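Local structure of Sec-alkylsulfatase (Pseudomonas sp., 4AXH) at residues Leu130-Met135 and Thr149-Glu154; Gly186-Ile191 and Thr258-Ala263. The protein hydrolyses secondary alkyl sulfates enantioselectively with strict inversion of configuration, turning (R)-sulfate esters into (S)-alcohols with the help of two zinc ions. All coordinates share one frame; numbering follows the deposited sequence.

Both contacts belong to the metallo-beta-lactamase domain, and their centres are about 10 Å apart. Contact 1 lies beside the zinc site: the side chain of T151 is about 3 Å from that of D183, and the side chain of A133 is about 4 Å from that of H355, both ligands of the second zinc. Segment 186-191 of contact 2 follows D183 and H184 closely in the chain and runs outward, with G186 about 11 Å from a zinc ion. The two contacts touch where 149-154 meets 258-263: T151 O lies 2.9 Å from N259 ND2, and A153 N lies 3.0 Å from T258 O, both probable hydrogen bonds.

Contact 1 of 2, residues Leu130-Met135 and Thr149-Glu154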
# COMPACT_ATOMS: atom_id res chain seq x y z
N LEU A 130 15.85 24.61 -15.76
CA LEU A 130 15.78 24.44 -17.20
C LEU A 130 15.01 23.14 -17.47
O LEU A 130 15.00 22.67 -18.60
CB LEU A 130 17.20 24.41 -17.80
CG LEU A 130 17.80 25.76 -18.21
CD1 LEU A 130 18.36 26.50 -17.04
CD2 LEU A 130 18.93 25.57 -19.17
N ASP A 131 14.34 22.59 -16.41
CA ASP A 131 13.64 21.29 -16.39
C ASP A 131 13.02 21.08 -14.99
O ASP A 131 13.54 21.65 -14.01
CB ASP A 131 14.74 20.19 -16.57
CG ASP A 131 14.30 18.74 -16.76
OD1 ASP A 131 14.12 18.32 -17.93
OD2 ASP A 131 14.24 18.00 -15.76
N PRO A 132 12.04 20.15 -14.81
CA PRO A 132 11.59 19.82 -13.46
C PRO A 132 12.74 19.46 -12.48
O PRO A 132 12.66 19.76 -11.29
CB PRO A 132 10.69 18.60 -13.71
CG PRO A 132 10.12 18.81 -15.04
CD PRO A 132 11.26 19.36 -15.82
N ALA A 133 13.82 18.84 -12.97
CA ALA A 133 14.95 18.46 -12.13
C ALA A 133 16.23 19.30 -12.38
O ALA A 133 16.22 20.22 -13.19
CB ALA A 133 15.22 16.97 -12.27
N ASN A 134 17.30 19.00 -11.65
CA ASN A 134 18.60 19.65 -11.74
C ASN A 134 19.65 18.68 -12.25
O ASN A 134 19.53 17.46 -12.07
CB ASN A 134 19.07 20.16 -10.34
CG ASN A 134 18.11 21.06 -9.60
OD1 ASN A 134 17.21 21.70 -10.16
ND2 ASN A 134 18.30 21.12 -8.30
N MET A 135 20.72 19.26 -12.86
CA MET A 135 21.88 18.53 -13.36
C MET A 135 23.09 19.06 -12.56
O MET A 135 23.36 20.27 -12.55
CB MET A 135 22.06 18.80 -14.87
CG MET A 135 23.21 18.01 -15.54
SD MET A 135 23.68 18.66 -17.18
CE MET A 135 22.26 18.09 -18.20
N THR A 149 20.62 13.49 -15.78
CA THR A 149 20.57 13.95 -17.17
C THR A 149 19.24 14.65 -17.54
O THR A 149 18.87 14.69 -18.72
CB THR A 149 20.81 12.73 -18.06
OG1 THR A 149 19.73 11.84 -17.87
CG2 THR A 149 22.13 12.02 -17.76
N LEU A 150 18.54 15.20 -16.52
CA LEU A 150 17.24 15.86 -16.65
C LEU A 150 16.14 14.91 -17.23
O LEU A 150 16.39 13.70 -17.37
CB LEU A 150 17.35 17.20 -17.40
CG LEU A 150 18.42 18.23 -16.96
CD1 LEU A 150 18.35 19.49 -17.81
CD2 LEU A 150 18.29 18.61 -15.50
N THR A 151 14.94 15.44 -17.54
CA THR A 151 13.77 14.69 -18.01
C THR A 151 13.79 14.40 -19.51
O THR A 151 13.27 13.36 -19.94
CB THR A 151 12.47 15.49 -17.68
OG1 THR A 151 12.58 16.07 -16.40
CG2 THR A 151 11.24 14.66 -17.73
N THR A 152 14.26 15.36 -20.31
CA THR A 152 14.21 15.26 -21.76
C THR A 152 15.54 15.53 -22.43
O THR A 152 16.40 16.21 -21.87
CB THR A 152 13.12 16.18 -22.29
OG1 THR A 152 13.57 17.54 -22.23
CG2 THR A 152 11.80 16.03 -21.53
N ALA A 153 15.71 15.02 -23.66
CA ALA A 153 16.94 15.19 -24.44
C ALA A 153 17.19 16.68 -24.75
O ALA A 153 18.34 17.14 -24.70
CB ALA A 153 16.83 14.37 -25.71
N GLU A 154 16.10 17.43 -25.01
CA GLU A 154 16.15 18.87 -25.33
C GLU A 154 16.59 19.70 -24.14
O GLU A 154 17.38 20.62 -24.30
CB GLU A 154 14.81 19.39 -25.91
CG GLU A 154 14.32 18.66 -27.16
CD GLU A 154 13.51 17.42 -26.85
OE1 GLU A 154 13.50 16.99 -25.68
OE2 GLU A 154 12.90 16.86 -27.79
O HOH W 1 18.06 15.68 -13.71
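The backbones of 130-135 and 149-154 come closest at A133 and L150, whose CA atoms are 5.7 Å apart, and stay close at M135 and T149. Here the loop between strands 124-128 and 135-138 meets the turn that leads into helix 153-164, with T152 as N-cap. D131 makes the main polar link. With CG anti to the backbone N (chi1 -172°), its carboxylate reaches across to T151 and is gripped on both oxygens. T151 N gives its hydrogen to D131 OD1 at 3.0 Å, and T151 OG1 donates to D131 OD2 at 2.6 Å; both arrive on the syn side, moderately out of the carboxylate plane. From the anti side A133 N reaches D131 OD2 at 2.9 Å, which closes an Asx turn. T155, in the helix, bonds to OD1.

Beside this, L150 brings its CD2 branch over the backbone, 3.5 Å from A133 O, and against M135 CB at 3.8 Å. The M135 chain bends at chi3 (-74°) and brings CE to 4.0 Å from L150 CG. A water bonded to N134 O also joins L150 N, the latter weakly. With so many donors around one buried carboxylate, D131 is probably ionised; the bonds on both oxygens should restrict its rotation and are consistent with T151 being held beside zinc ligand D183.

Contact 2 of 2, residues Gly186-Ile191 and Thr258-Ala263; sequences GGARGI and TNTLVA
T260 of the loop before strand 266-268 fits against G186 and R189, in the segment that follows the HxHxDH zinc-binding motif of the metallo-beta-lactamase fold. The touching parts run at 74° to each other, and the CA atoms of G186 and T260 are 4.6 Å apart. This is the tight end. G186 O takes two hydrogen bonds from one residue: T260 N comes in at 2.6 Å, tilted slightly from the carbonyl plane, while T260 OG1 donates at 2.9 Å from above that plane. A chi1 of 80° sets OG1 between the backbone N and the carbonyl carbon, and there it also accepts from R189 N at 3.0 Å. The threonine hydroxyl thus ties the glycine carbonyl to the short, weakly bonded helix 188-191. Next to it, V262 CG1 packs on A188 CB at 3.6 Å; V262 also touches V197 of helix 194-199, so this apolar patch continues into the neighbouring helix.

The outer side is looser. R189 is partly exposed, and its chain runs obliquely past T260 and V262, with CB against T260 CG2. Bent at chi3, it lays the guanidinium beside the loop, one face meeting T260 CB near the rim. Its NH2 makes a weak hydrogen bond to L261 O, 2.9 Å long with a bent angle of 124°.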
# COMPACT_ATOMS: atom_id res chain seq x y z
N GLY A 186 16.01 10.61 -18.13
CA GLY A 186 15.28 10.94 -19.36
C GLY A 186 15.99 11.62 -20.49
O GLY A 186 15.61 11.44 -21.64
N GLY A 187 16.99 12.43 -20.18
CA GLY A 187 17.74 13.18 -21.18
C GLY A 187 19.12 12.67 -21.50
O GLY A 187 19.85 13.33 -22.25
N ALA A 188 19.47 11.47 -20.99
CA ALA A 188 20.76 10.83 -21.25
C ALA A 188 21.16 10.78 -22.76
O ALA A 188 22.20 11.35 -23.10
CB ALA A 188 20.80 9.45 -20.63
N ARG A 189 20.30 10.23 -23.67
CA ARG A 189 20.57 10.14 -25.13
C ARG A 189 20.72 11.46 -25.87
O ARG A 189 21.17 11.48 -27.01
CB ARG A 189 19.60 9.20 -25.86
CG ARG A 189 20.29 8.06 -26.64
CD ARG A 189 19.30 7.15 -27.33
NE ARG A 189 18.73 6.13 -26.45
CZ ARG A 189 17.43 6.01 -26.11
NH1 ARG A 189 16.53 6.87 -26.59
NH2 ARG A 189 17.03 5.02 -25.32
N GLY A 190 20.37 12.57 -25.22
CA GLY A 190 20.49 13.89 -25.82
C GLY A 190 21.88 14.46 -25.66
O GLY A 190 22.27 15.37 -26.40
N ILE A 191 22.65 13.91 -24.71
CA ILE A 191 24.02 14.37 -24.45
C ILE A 191 25.11 13.27 -24.53
O ILE A 191 26.29 13.59 -24.72
CB ILE A 191 24.10 15.22 -23.15
CG1 ILE A 191 23.56 14.42 -21.93
CG2 ILE A 191 23.36 16.56 -23.37
CD1 ILE A 191 23.76 14.97 -20.63
N THR A 258 11.33 14.59 -25.79
CA THR A 258 11.73 13.20 -25.94
C THR A 258 12.36 12.63 -24.65
O THR A 258 13.30 13.23 -24.12
CB THR A 258 12.64 13.08 -27.17
OG1 THR A 258 13.82 13.83 -26.91
CG2 THR A 258 12.01 13.64 -28.43
N ASN A 259 11.83 11.48 -24.17
CA ASN A 259 12.35 10.78 -22.99
C ASN A 259 13.18 9.56 -23.44
O ASN A 259 12.75 8.75 -24.28
CB ASN A 259 11.23 10.36 -22.04
CG ASN A 259 10.27 11.47 -21.69
OD1 ASN A 259 9.05 11.38 -21.92
ND2 ASN A 259 10.80 12.57 -21.16
N THR A 260 14.39 9.47 -22.90
CA THR A 260 15.38 8.46 -23.26
C THR A 260 15.75 7.57 -22.09
O THR A 260 15.51 7.91 -20.93
CB THR A 260 16.64 9.12 -23.89
OG1 THR A 260 17.48 9.65 -22.86
CG2 THR A 260 16.32 10.18 -24.95
N LEU A 261 16.36 6.42 -22.40
CA LEU A 261 16.83 5.46 -21.42
C LEU A 261 18.14 4.87 -21.90
O LEU A 261 18.13 4.06 -22.81
CB LEU A 261 15.80 4.35 -21.21
CG LEU A 261 15.66 3.82 -19.81
CD1 LEU A 261 14.29 3.16 -19.62
CD2 LEU A 261 16.77 2.89 -19.46
N VAL A 262 19.27 5.31 -21.34
CA VAL A 262 20.54 4.69 -21.69
C VAL A 262 21.03 3.82 -20.53
O VAL A 262 21.27 4.32 -19.43
CB VAL A 262 21.62 5.47 -22.49
CG1 VAL A 262 21.10 6.78 -23.09
CG2 VAL A 262 22.92 5.65 -21.73
N ALA A 263 21.06 2.50 -20.76
CA ALA A 263 21.45 1.51 -19.77
C ALA A 263 22.74 1.85 -19.03
O ALA A 263 23.71 2.27 -19.65
CB ALA A 263 21.58 0.15 -20.43